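Local coordinates for HutD family protein (Pseudomonas aeruginosa, PDB 1YLL) that is of unknown function but, as a HutD-family member of the cupin clan, is probably linked to histidine utilisation, at residues V12-M17 / S25-A30; G50-F55 / H100-D105; F145-G150 / P187-A192; S154-P159 / G176-R181. All blocks are in the same frame, centred on the assembly; numbering follows the deposited sequence.

Contact 1. Residues V12-M17 / S25-A30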
# COMPACT_ATOMS: atom_id res chain seq x y z
N VAL D 12 23.95 0.93 -5.21
CA VAL D 12 24.98 0.03 -5.75
C VAL D 12 25.29 0.35 -7.22
O VAL D 12 26.37 0.00 -7.73
CB VAL D 12 24.55 -1.45 -5.65
CG1 VAL D 12 25.66 -2.36 -6.17
CG2 VAL D 12 24.24 -1.79 -4.21
N ASP D 13 24.37 1.02 -7.91
CA ASP D 13 24.57 1.39 -9.31
C ASP D 13 25.06 2.81 -9.59
O ASP D 13 25.25 3.19 -10.74
CB ASP D 13 23.29 1.21 -10.13
CG ASP D 13 22.83 -0.24 -10.19
OD1 ASP D 13 23.70 -1.14 -10.15
OD2 ASP D 13 21.61 -0.45 -10.30
N TYR D 14 25.24 3.61 -8.56
CA TYR D 14 25.70 4.96 -8.83
C TYR D 14 27.12 4.96 -9.40
O TYR D 14 27.99 4.20 -8.95
CB TYR D 14 25.71 5.79 -7.57
CG TYR D 14 24.35 6.04 -6.93
CD1 TYR D 14 24.27 6.44 -5.60
CD2 TYR D 14 23.16 5.83 -7.63
CE1 TYR D 14 23.03 6.61 -4.96
CE2 TYR D 14 21.92 6.01 -7.01
CZ TYR D 14 21.87 6.39 -5.67
OH TYR D 14 20.69 6.49 -5.00
N PRO D 15 27.36 5.77 -10.41
CA PRO D 15 28.70 5.82 -10.98
C PRO D 15 29.54 6.65 -10.02
O PRO D 15 29.00 7.38 -9.18
CB PRO D 15 28.47 6.52 -12.29
CG PRO D 15 27.37 7.50 -11.95
CD PRO D 15 26.44 6.72 -11.08
N ARG D 16 30.86 6.54 -10.11
CA ARG D 16 31.72 7.32 -9.22
C ARG D 16 32.79 7.98 -10.03
O ARG D 16 33.46 7.32 -10.84
CB ARG D 16 32.40 6.44 -8.16
CG ARG D 16 33.41 7.17 -7.29
CD ARG D 16 34.12 6.20 -6.32
NE ARG D 16 35.07 6.86 -5.42
CZ ARG D 16 36.36 7.10 -5.70
NH1 ARG D 16 36.86 6.73 -6.87
NH2 ARG D 16 37.16 7.70 -4.82
N MSE D 17 32.98 9.28 -9.80
CA MSE D 17 33.96 10.04 -10.51
C MSE D 17 34.92 10.77 -9.55
O MSE D 17 34.56 11.70 -8.85
CB MSE D 17 33.28 11.05 -11.45
CG MSE D 17 34.25 12.01 -12.10
SE MSE D 17 35.37 11.28 -13.53
CE MSE D 17 36.33 9.91 -12.65
N SER D 25 35.42 12.52 -4.36
CA SER D 25 34.81 11.92 -5.54
C SER D 25 33.33 12.21 -5.50
O SER D 25 32.78 12.55 -4.45
CB SER D 25 35.04 10.41 -5.55
OG SER D 25 34.51 9.81 -4.39
N THR D 26 32.68 12.09 -6.64
CA THR D 26 31.27 12.34 -6.68
C THR D 26 30.52 11.21 -7.33
O THR D 26 30.96 10.68 -8.35
CB THR D 26 30.96 13.62 -7.44
OG1 THR D 26 31.54 14.72 -6.73
CG2 THR D 26 29.44 13.84 -7.51
N GLU D 27 29.39 10.85 -6.72
CA GLU D 27 28.51 9.82 -7.28
C GLU D 27 27.20 10.50 -7.71
O GLU D 27 26.41 10.90 -6.87
CB GLU D 27 28.20 8.73 -6.24
CG GLU D 27 29.40 7.86 -5.86
CD GLU D 27 29.03 6.70 -4.93
OE1 GLU D 27 27.94 6.73 -4.32
OE2 GLU D 27 29.85 5.77 -4.80
N GLU D 28 26.98 10.65 -9.02
CA GLU D 28 25.76 11.29 -9.50
C GLU D 28 24.60 10.35 -9.40
O GLU D 28 24.62 9.24 -9.94
CB GLU D 28 25.91 11.78 -10.95
CG GLU D 28 24.62 12.44 -11.50
CD GLU D 28 24.85 13.20 -12.81
OE1 GLU D 28 23.98 13.11 -13.70
OE2 GLU D 28 25.86 13.91 -12.94
N ILE D 29 23.56 10.79 -8.72
CA ILE D 29 22.36 9.98 -8.57
C ILE D 29 21.44 10.18 -9.77
O ILE D 29 20.96 9.20 -10.35
CB ILE D 29 21.61 10.39 -7.27
CG1 ILE D 29 22.50 10.10 -6.06
CG2 ILE D 29 20.27 9.64 -7.17
CD1 ILE D 29 21.92 10.60 -4.75
N ALA D 30 21.22 11.43 -10.14
CA ALA D 30 20.32 11.73 -11.23
C ALA D 30 20.43 13.17 -11.71
O ALA D 30 20.94 14.03 -10.99
CB ALA D 30 18.89 11.47 -10.74
O HOH W 1 37.10 9.65 -2.87
O HOH W 2 32.65 7.04 -3.28
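Ile29 lies over one face of the Tyr14 ring, its CG1 3.9 Å from the ring centroid and 22° off the normal, a CH-pi contact displaced toward the CE1 and CZ rim. At the edge of the same ring, near its plane, sits OE1 of Glu27, with the carboxylate turned 76° against the ring. The Tyr14 hydroxyl bonds the carbonyl of His166, which ties this end of the loop to the second half of the chain. A second flat group, the guanidinium of Arg16, has Ser25 CB over one face and a water in its plane at the edge. The Arg16 chain is extended from CG to NE, with CG anti to the backbone N (chi1 174°), which carries the guanidinium over Ser25 CB. There Arg16 NH2 and Ser25 OG share another water, 2.8 Å from NH2 and 3.0 Å from OG.

Next to Arg16 the loop joins the edge of an antiparallel sheet of the cupin-clan fold: Met17, a selenomethionine, pairs with Thr26 at the start of the short outermost strand 17-18. Two bonds close this pair, Met17 N to Thr26 O at 2.9 Å and Thr26 N to Met17 O at 2.9 Å. Upstream the loop keeps close without regular pairing: Pro15 O meets Glu27 CA at 3.1 Å in a CA-H...O contact. Pro15 CD rests against the carbonyl of Glu28 (CD to O 3.3 Å). Further along, Ile29 and Ala30 both face Leu44 of the adjoining strand, a classic beta bulge.

Contact 2. Residues G50-F55 / H100-D105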
# COMPACT_ATOMS: atom_id res chain seq x y z
N GLY D 50 37.48 13.80 1.12
CA GLY D 50 38.52 13.19 1.93
C GLY D 50 39.51 14.14 2.55
O GLY D 50 40.22 13.76 3.49
N GLU D 51 39.56 15.35 2.01
CA GLU D 51 40.46 16.39 2.51
C GLU D 51 39.82 17.77 2.43
O GLU D 51 38.99 18.02 1.56
CB GLU D 51 41.71 16.43 1.67
CG GLU D 51 42.61 15.24 1.78
CD GLU D 51 43.87 15.45 0.99
OE1 GLU D 51 43.77 15.52 -0.26
OE2 GLU D 51 44.95 15.56 1.61
N SER D 52 40.22 18.66 3.32
CA SER D 52 39.74 20.04 3.29
C SER D 52 40.31 20.65 2.02
O SER D 52 41.43 20.34 1.61
CB SER D 52 40.25 20.83 4.50
OG SER D 52 39.78 20.27 5.71
N GLY D 53 39.53 21.53 1.38
CA GLY D 53 40.00 22.16 0.16
C GLY D 53 38.87 22.96 -0.45
O GLY D 53 37.74 22.92 0.03
N GLY D 54 39.18 23.70 -1.52
CA GLY D 54 38.15 24.52 -2.14
C GLY D 54 37.18 23.67 -2.93
O GLY D 54 37.50 22.55 -3.32
N PHE D 55 35.97 24.19 -3.13
CA PHE D 55 34.96 23.49 -3.91
C PHE D 55 34.94 24.19 -5.26
O PHE D 55 35.03 25.42 -5.33
CB PHE D 55 33.58 23.59 -3.25
CG PHE D 55 33.33 22.56 -2.19
CD1 PHE D 55 32.12 22.58 -1.46
CD2 PHE D 55 34.27 21.58 -1.88
CE1 PHE D 55 31.88 21.64 -0.45
CE2 PHE D 55 34.03 20.62 -0.86
CZ PHE D 55 32.83 20.66 -0.15
N HIS D 100 35.39 27.37 0.49
CA HIS D 100 36.42 26.48 0.99
C HIS D 100 35.77 25.58 2.04
O HIS D 100 35.02 26.05 2.90
CB HIS D 100 37.57 27.27 1.64
CG HIS D 100 38.63 26.39 2.22
ND1 HIS D 100 38.62 25.97 3.53
CD2 HIS D 100 39.71 25.80 1.64
CE1 HIS D 100 39.65 25.16 3.74
NE2 HIS D 100 40.32 25.04 2.61
N CYS D 101 36.06 24.28 1.96
CA CYS D 101 35.51 23.34 2.90
C CYS D 101 36.59 22.89 3.87
O CYS D 101 37.64 22.42 3.45
CB CYS D 101 34.99 22.11 2.15
SG CYS D 101 34.52 20.73 3.23
N THR D 102 36.33 23.04 5.17
CA THR D 102 37.25 22.57 6.19
C THR D 102 36.57 21.36 6.85
O THR D 102 35.47 21.49 7.39
CB THR D 102 37.49 23.64 7.26
OG1 THR D 102 38.19 24.75 6.67
CG2 THR D 102 38.30 23.10 8.41
N LEU D 103 37.22 20.20 6.79
CA LEU D 103 36.68 19.00 7.44
C LEU D 103 36.98 19.16 8.93
O LEU D 103 38.11 19.50 9.32
CB LEU D 103 37.38 17.76 6.91
CG LEU D 103 37.17 17.46 5.42
CD1 LEU D 103 37.92 16.17 5.03
CD2 LEU D 103 35.66 17.34 5.12
N LEU D 104 35.97 18.91 9.76
CA LEU D 104 36.14 19.06 11.20
C LEU D 104 37.01 17.96 11.78
O LEU D 104 37.98 18.23 12.50
CB LEU D 104 34.78 19.09 11.89
CG LEU D 104 33.90 20.30 11.52
CD1 LEU D 104 32.58 20.18 12.32
CD2 LEU D 104 34.61 21.63 11.83
N ASP D 105 36.68 16.72 11.44
CA ASP D 105 37.45 15.59 11.96
C ASP D 105 37.37 14.40 11.00
O ASP D 105 36.58 13.48 11.21
CB ASP D 105 36.93 15.19 13.33
CG ASP D 105 37.99 14.50 14.19
OD1 ASP D 105 38.93 13.90 13.62
OD2 ASP D 105 37.86 14.55 15.44
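Gly53 and Cys101 form an antiparallel hydrogen-bonded pair, with Gly53 N to Cys101 O and Cys101 N to Gly53 O both 2.9 Å. The first donor lies in the plane of its carbonyl, whereas the second approaches from above the plane of Gly53 C=O. Gly54 and His100 follow as a non-hydrogen-bonded pair, their CA atoms 4.1 Å apart. The strand axes are 135° apart in direction, well short of strict antiparallel.

Where regular pairing stops, a side chain takes over: Ser52 OG accepts the N-H of Leu103 at 2.8 Å, nearly straight at 167°. With OG set beside its own backbone N (chi1 -62°), the hydroxyl reaches across to the neighbouring strand. These bonds fasten strand 53-55 as the edge of a small antiparallel sheet in the cupin-clan fold; on its other side strand 99-103 pairs with strand 73-77.

Cys101 and Phe55 meet on one face of this sheet. Cys101 CB sits over the ring face, 3.5 Å from Phe55 CZ, while SG lies obliquely, 4.7 Å from the ring centroid, in a sulfur-aromatic contact. Leu75 of strand 73-77 touches both side chains. On the other face the His100 ring folds back over the glycine backbone, bringing CD2 to 3.6 Å from Gly53 C. Leu103 CD1 packs against the main chain of Gly50 and Glu51, 3.5 Å from Glu51 N.

Contact 3. Residues F145-G150 / P187-A192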
# COMPACT_ATOMS: atom_id res chain seq x y z
N PHE D 145 15.44 10.56 -1.28
CA PHE D 145 16.68 9.87 -0.95
C PHE D 145 16.62 9.26 0.43
O PHE D 145 16.25 9.95 1.37
CB PHE D 145 17.81 10.89 -0.98
CG PHE D 145 19.15 10.33 -0.55
CD1 PHE D 145 19.91 9.58 -1.43
CD2 PHE D 145 19.64 10.59 0.74
CE1 PHE D 145 21.16 9.09 -1.05
CE2 PHE D 145 20.90 10.10 1.14
CZ PHE D 145 21.65 9.36 0.26
N ALA D 146 16.94 7.98 0.57
CA ALA D 146 16.92 7.34 1.89
C ALA D 146 18.33 7.29 2.45
O ALA D 146 19.20 6.71 1.83
CB ALA D 146 16.37 5.90 1.78
N GLN D 147 18.57 7.91 3.61
CA GLN D 147 19.92 7.83 4.17
C GLN D 147 20.04 6.47 4.87
O GLN D 147 21.07 5.79 4.80
CB GLN D 147 20.18 8.93 5.17
CG GLN D 147 21.57 8.79 5.72
CD GLN D 147 21.87 9.74 6.83
OE1 GLN D 147 20.96 10.27 7.48
NE2 GLN D 147 23.15 9.94 7.09
N GLN D 148 18.98 6.08 5.55
CA GLN D 148 18.96 4.81 6.26
C GLN D 148 18.02 3.81 5.57
O GLN D 148 17.13 4.19 4.82
CB GLN D 148 18.59 5.07 7.72
CG GLN D 148 19.66 5.93 8.38
CD GLN D 148 19.21 6.62 9.64
OE1 GLN D 148 19.99 6.79 10.58
NE2 GLN D 148 17.95 7.05 9.67
N ASP D 149 18.25 2.52 5.80
CA ASP D 149 17.47 1.47 5.15
C ASP D 149 16.05 1.25 5.68
O ASP D 149 15.73 1.61 6.80
CB ASP D 149 18.24 0.15 5.25
CG ASP D 149 17.79 -0.87 4.23
OD1 ASP D 149 16.57 -1.01 4.01
OD2 ASP D 149 18.65 -1.54 3.62
N GLY D 150 15.22 0.66 4.83
CA GLY D 150 13.88 0.28 5.24
C GLY D 150 12.68 1.14 4.94
O GLY D 150 11.60 0.87 5.48
N PRO D 187 13.21 3.59 12.62
CA PRO D 187 13.24 4.98 12.15
C PRO D 187 14.31 5.22 11.10
O PRO D 187 15.45 4.76 11.24
CB PRO D 187 13.48 5.76 13.42
CG PRO D 187 12.63 4.98 14.40
CD PRO D 187 13.01 3.54 14.08
N ALA D 188 13.95 5.94 10.05
CA ALA D 188 14.90 6.16 8.99
C ALA D 188 14.74 7.56 8.47
O ALA D 188 13.62 8.06 8.28
CB ALA D 188 14.69 5.16 7.87
N TRP D 189 15.89 8.20 8.27
CA TRP D 189 15.94 9.55 7.75
C TRP D 189 15.92 9.50 6.25
O TRP D 189 16.61 8.68 5.64
CB TRP D 189 17.23 10.23 8.21
CG TRP D 189 17.18 10.80 9.59
CD1 TRP D 189 17.71 10.26 10.75
CD2 TRP D 189 16.58 12.04 9.97
NE1 TRP D 189 17.48 11.08 11.81
CE2 TRP D 189 16.78 12.18 11.37
CE3 TRP D 189 15.88 13.04 9.27
CZ2 TRP D 189 16.31 13.29 12.08
CZ3 TRP D 189 15.41 14.13 9.97
CH2 TRP D 189 15.63 14.26 11.37
N VAL D 190 15.13 10.39 5.65
CA VAL D 190 15.03 10.53 4.19
C VAL D 190 15.12 12.00 3.86
O VAL D 190 14.89 12.84 4.71
CB VAL D 190 13.67 9.97 3.62
CG1 VAL D 190 13.52 8.48 3.95
CG2 VAL D 190 12.52 10.70 4.21
N CYS D 191 15.49 12.32 2.61
CA CYS D 191 15.53 13.71 2.19
C CYS D 191 14.60 13.79 1.00
O CYS D 191 14.80 13.10 -0.03
CB CYS D 191 16.93 14.12 1.81
SG CYS D 191 17.03 15.95 1.56
N ALA D 192 13.56 14.59 1.16
CA ALA D 192 12.56 14.78 0.12
C ALA D 192 12.95 16.04 -0.65
O ALA D 192 12.98 17.13 -0.07
CB ALA D 192 11.20 14.97 0.76
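Phe145 and Cys191 hold the tight, regularly paired end of this contact through two backbone bonds: Phe145 N to Cys191 O is 2.9 Å and Cys191 N to Phe145 O is 2.8 Å. The carbonyl of Phe145 also receives Val190 CA at 3.1 Å in a CA-H...O contact. Phe145 and Cys191 put their side chains on one face of the sheet, but with CG opposite the backbone N (chi1 176°) the phenyl ring swings away from Cys191, and their side chains come no closer than CB to CB, 4.4 Å. The ring instead stacks on Phe111 and meets His166. Ala146 and Val190, a non-hydrogen-bonded pair, occupy the other face, where Ala146 CB approaches Val190 CG1 at 4.4 Å. All four residues are buried.

Strands 141-146 and 187-197 are neighbours within a five-stranded antiparallel sheet of the cupin-clan fold, and strand 120-129 borders the far side of 187-197. One more bond, Gln147 N to Trp189 O at 2.9 Å, carries the pairing past the end of strand 141-146.

On the solvent side, irregular side-chain contact replaces backbone pairing; Gln147, Gln148 and Trp189 are partly exposed, though Ala188 stays buried. Gln147 runs extended alongside Trp189, pointing the same way, with its amide plane 61° from the indole. Its OE1 lies 3.8 Å from Trp189 CB and bonds to Arg88, whose guanidinium also makes a cation-pi contact with Trp189. Gln148 likewise lies beside the indole, and its CB packs against Ala188 CB at 3.9 Å. Exposed Asp149 directs its side chain off the other strand, though its carbonyl still touches Ala188 CB.

Contact 4. Residues S154-P159 / G176-R181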
# COMPACT_ATOMS: atom_id res chain seq x y z
N SER D 154 4.55 4.71 -0.87
CA SER D 154 3.33 4.45 -1.60
C SER D 154 2.90 5.80 -2.17
O SER D 154 3.18 6.84 -1.59
CB SER D 154 2.27 3.86 -0.69
OG SER D 154 1.78 4.83 0.20
N LEU D 155 2.26 5.76 -3.34
CA LEU D 155 1.76 6.94 -4.03
C LEU D 155 0.29 6.68 -4.36
O LEU D 155 -0.04 5.67 -5.00
CB LEU D 155 2.55 7.18 -5.32
CG LEU D 155 2.06 8.22 -6.35
CD1 LEU D 155 1.90 9.59 -5.71
CD2 LEU D 155 3.07 8.31 -7.47
N GLN D 156 -0.58 7.59 -3.93
CA GLN D 156 -2.03 7.45 -4.13
C GLN D 156 -2.53 6.13 -3.52
O GLN D 156 -3.45 5.49 -4.05
CB GLN D 156 -2.41 7.54 -5.61
CG GLN D 156 -1.74 8.68 -6.41
CD GLN D 156 -2.17 10.09 -5.99
OE1 GLN D 156 -2.07 10.46 -4.82
NE2 GLN D 156 -2.62 10.88 -6.95
N GLY D 157 -1.92 5.73 -2.41
CA GLY D 157 -2.30 4.51 -1.70
C GLY D 157 -1.72 3.20 -2.20
O GLY D 157 -1.96 2.14 -1.61
N GLN D 158 -0.95 3.28 -3.27
CA GLN D 158 -0.36 2.10 -3.89
C GLN D 158 1.14 1.95 -3.60
O GLN D 158 1.93 2.87 -3.84
CB GLN D 158 -0.58 2.20 -5.40
CG GLN D 158 -0.08 1.02 -6.21
CD GLN D 158 -0.10 1.31 -7.70
OE1 GLN D 158 -1.11 1.79 -8.24
NE2 GLN D 158 1.00 1.03 -8.38
N PRO D 159 1.55 0.78 -3.09
CA PRO D 159 2.98 0.59 -2.80
C PRO D 159 3.80 0.68 -4.09
O PRO D 159 3.43 0.09 -5.11
CB PRO D 159 3.02 -0.81 -2.15
CG PRO D 159 1.78 -1.49 -2.70
CD PRO D 159 0.76 -0.39 -2.66
N GLY D 176 -0.76 17.01 -11.23
CA GLY D 176 -1.77 17.18 -10.20
C GLY D 176 -1.31 16.91 -8.77
O GLY D 176 -0.14 16.67 -8.50
N LEU D 177 -2.26 16.97 -7.86
CA LEU D 177 -1.97 16.73 -6.45
C LEU D 177 -1.68 15.25 -6.18
O LEU D 177 -2.48 14.35 -6.51
CB LEU D 177 -3.17 17.19 -5.62
CG LEU D 177 -3.18 18.02 -4.33
CD1 LEU D 177 -4.13 17.36 -3.37
CD2 LEU D 177 -1.80 18.25 -3.71
N GLN D 178 -0.53 14.99 -5.56
CA GLN D 178 -0.10 13.64 -5.23
C GLN D 178 -0.12 13.38 -3.74
O GLN D 178 0.23 14.25 -2.93
CB GLN D 178 1.34 13.41 -5.72
CG GLN D 178 1.62 13.84 -7.18
CD GLN D 178 0.79 13.05 -8.20
OE1 GLN D 178 0.36 13.59 -9.23
NE2 GLN D 178 0.57 11.78 -7.93
N HIS D 179 -0.50 12.16 -3.37
CA HIS D 179 -0.50 11.78 -1.97
C HIS D 179 0.62 10.77 -1.76
O HIS D 179 0.56 9.64 -2.23
CB HIS D 179 -1.85 11.19 -1.53
CG HIS D 179 -1.92 10.92 -0.06
ND1 HIS D 179 -2.90 10.13 0.51
CD2 HIS D 179 -1.11 11.32 0.95
CE1 HIS D 179 -2.68 10.05 1.81
NE2 HIS D 179 -1.60 10.76 2.11
N TRP D 180 1.67 11.21 -1.07
CA TRP D 180 2.83 10.38 -0.79
C TRP D 180 2.86 9.88 0.64
O TRP D 180 2.69 10.67 1.57
CB TRP D 180 4.14 11.18 -1.01
CG TRP D 180 4.38 11.62 -2.40
CD1 TRP D 180 4.13 12.85 -2.94
CD2 TRP D 180 4.97 10.83 -3.43
NE1 TRP D 180 4.54 12.87 -4.25
CE2 TRP D 180 5.06 11.65 -4.57
CE3 TRP D 180 5.44 9.51 -3.49
CZ2 TRP D 180 5.61 11.19 -5.78
CZ3 TRP D 180 6.00 9.04 -4.70
CH2 TRP D 180 6.07 9.88 -5.82
N ARG D 181 3.12 8.59 0.84
CA ARG D 181 3.19 8.03 2.18
C ARG D 181 4.44 7.17 2.33
O ARG D 181 4.74 6.35 1.47
CB ARG D 181 1.95 7.19 2.50
CG ARG D 181 2.01 6.63 3.94
CD ARG D 181 0.82 5.72 4.26
NE ARG D 181 -0.45 6.40 4.08
CZ ARG D 181 -0.88 7.42 4.82
NH1 ARG D 181 -0.13 7.88 5.82
NH2 ARG D 181 -2.05 7.98 4.56
O HOH W 3 0.01 7.02 -0.86
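Ser154 and Arg181 form an antiparallel hydrogen-bonded pair, Ser154 N to Arg181 O at 2.9 Å and Arg181 N to Ser154 O at 3.0 Å, and Gln156 N adds a backbone bond to His179 O at 2.9 Å. Just past Leu155 the chain reverses in a type I' turn, Leu155 to Gln158, making a tight beta hairpin of strands 151-155 and 158-163 beside strand 178-184.

Among side-chain polar contacts, Gln156 curls back from the turn, bent at chi2 (-66°), and its OE1 accepts His179 N at 2.7 Å. The donor stands above the amide plane rather than in it. Gln156 NE2 adds a weak bond to Leu177 O. The His179 side chain turns away to bond Asp134. A water links the turn to the strand, 2.8 Å from Gly157 N and 3.0 Å from His179 O, and also bonds Ser154 OG.

Apolar contact comes from Leu155 lying over Trp180: CD1 is 3.9 Å from the centroid of the six-membered ring and only 7° off its normal, a CH-pi contact. Among ring stacks, Trp135 lies on the same indole and His136 on His179.

One indole face thus takes the Leu155 methyl, while the Gln156 side-chain amide and the water continue the bonding past the last backbone pair, which probably holds the turn against strand 178-184.

All four contacts join antiparallel elements, but in different sheets. Contacts 1, 3 and 4 are partly buried, with half the touching residues of contacts 3 and 4 buried, whereas contact 2 is a surface contact at the border of a small sheet. Contacts 1 and 3 touch, Ile29 CD1 packing 4.0 Å from Phe145 CD1, so strands 24-31 and 141-146 pack together. Contact 4 is nested within the chain loop closed by contact 3: strand 151-155 follows 141-146, and 178-184 comes just before 187-197. Contacts 2 and 4 lie on opposite sides of the chain's centre, their centres about 40 Å apart. Solvent bridges appear in contacts 1 and 4, whereas a serine hydroxyl prolongs the pairing in contact 2.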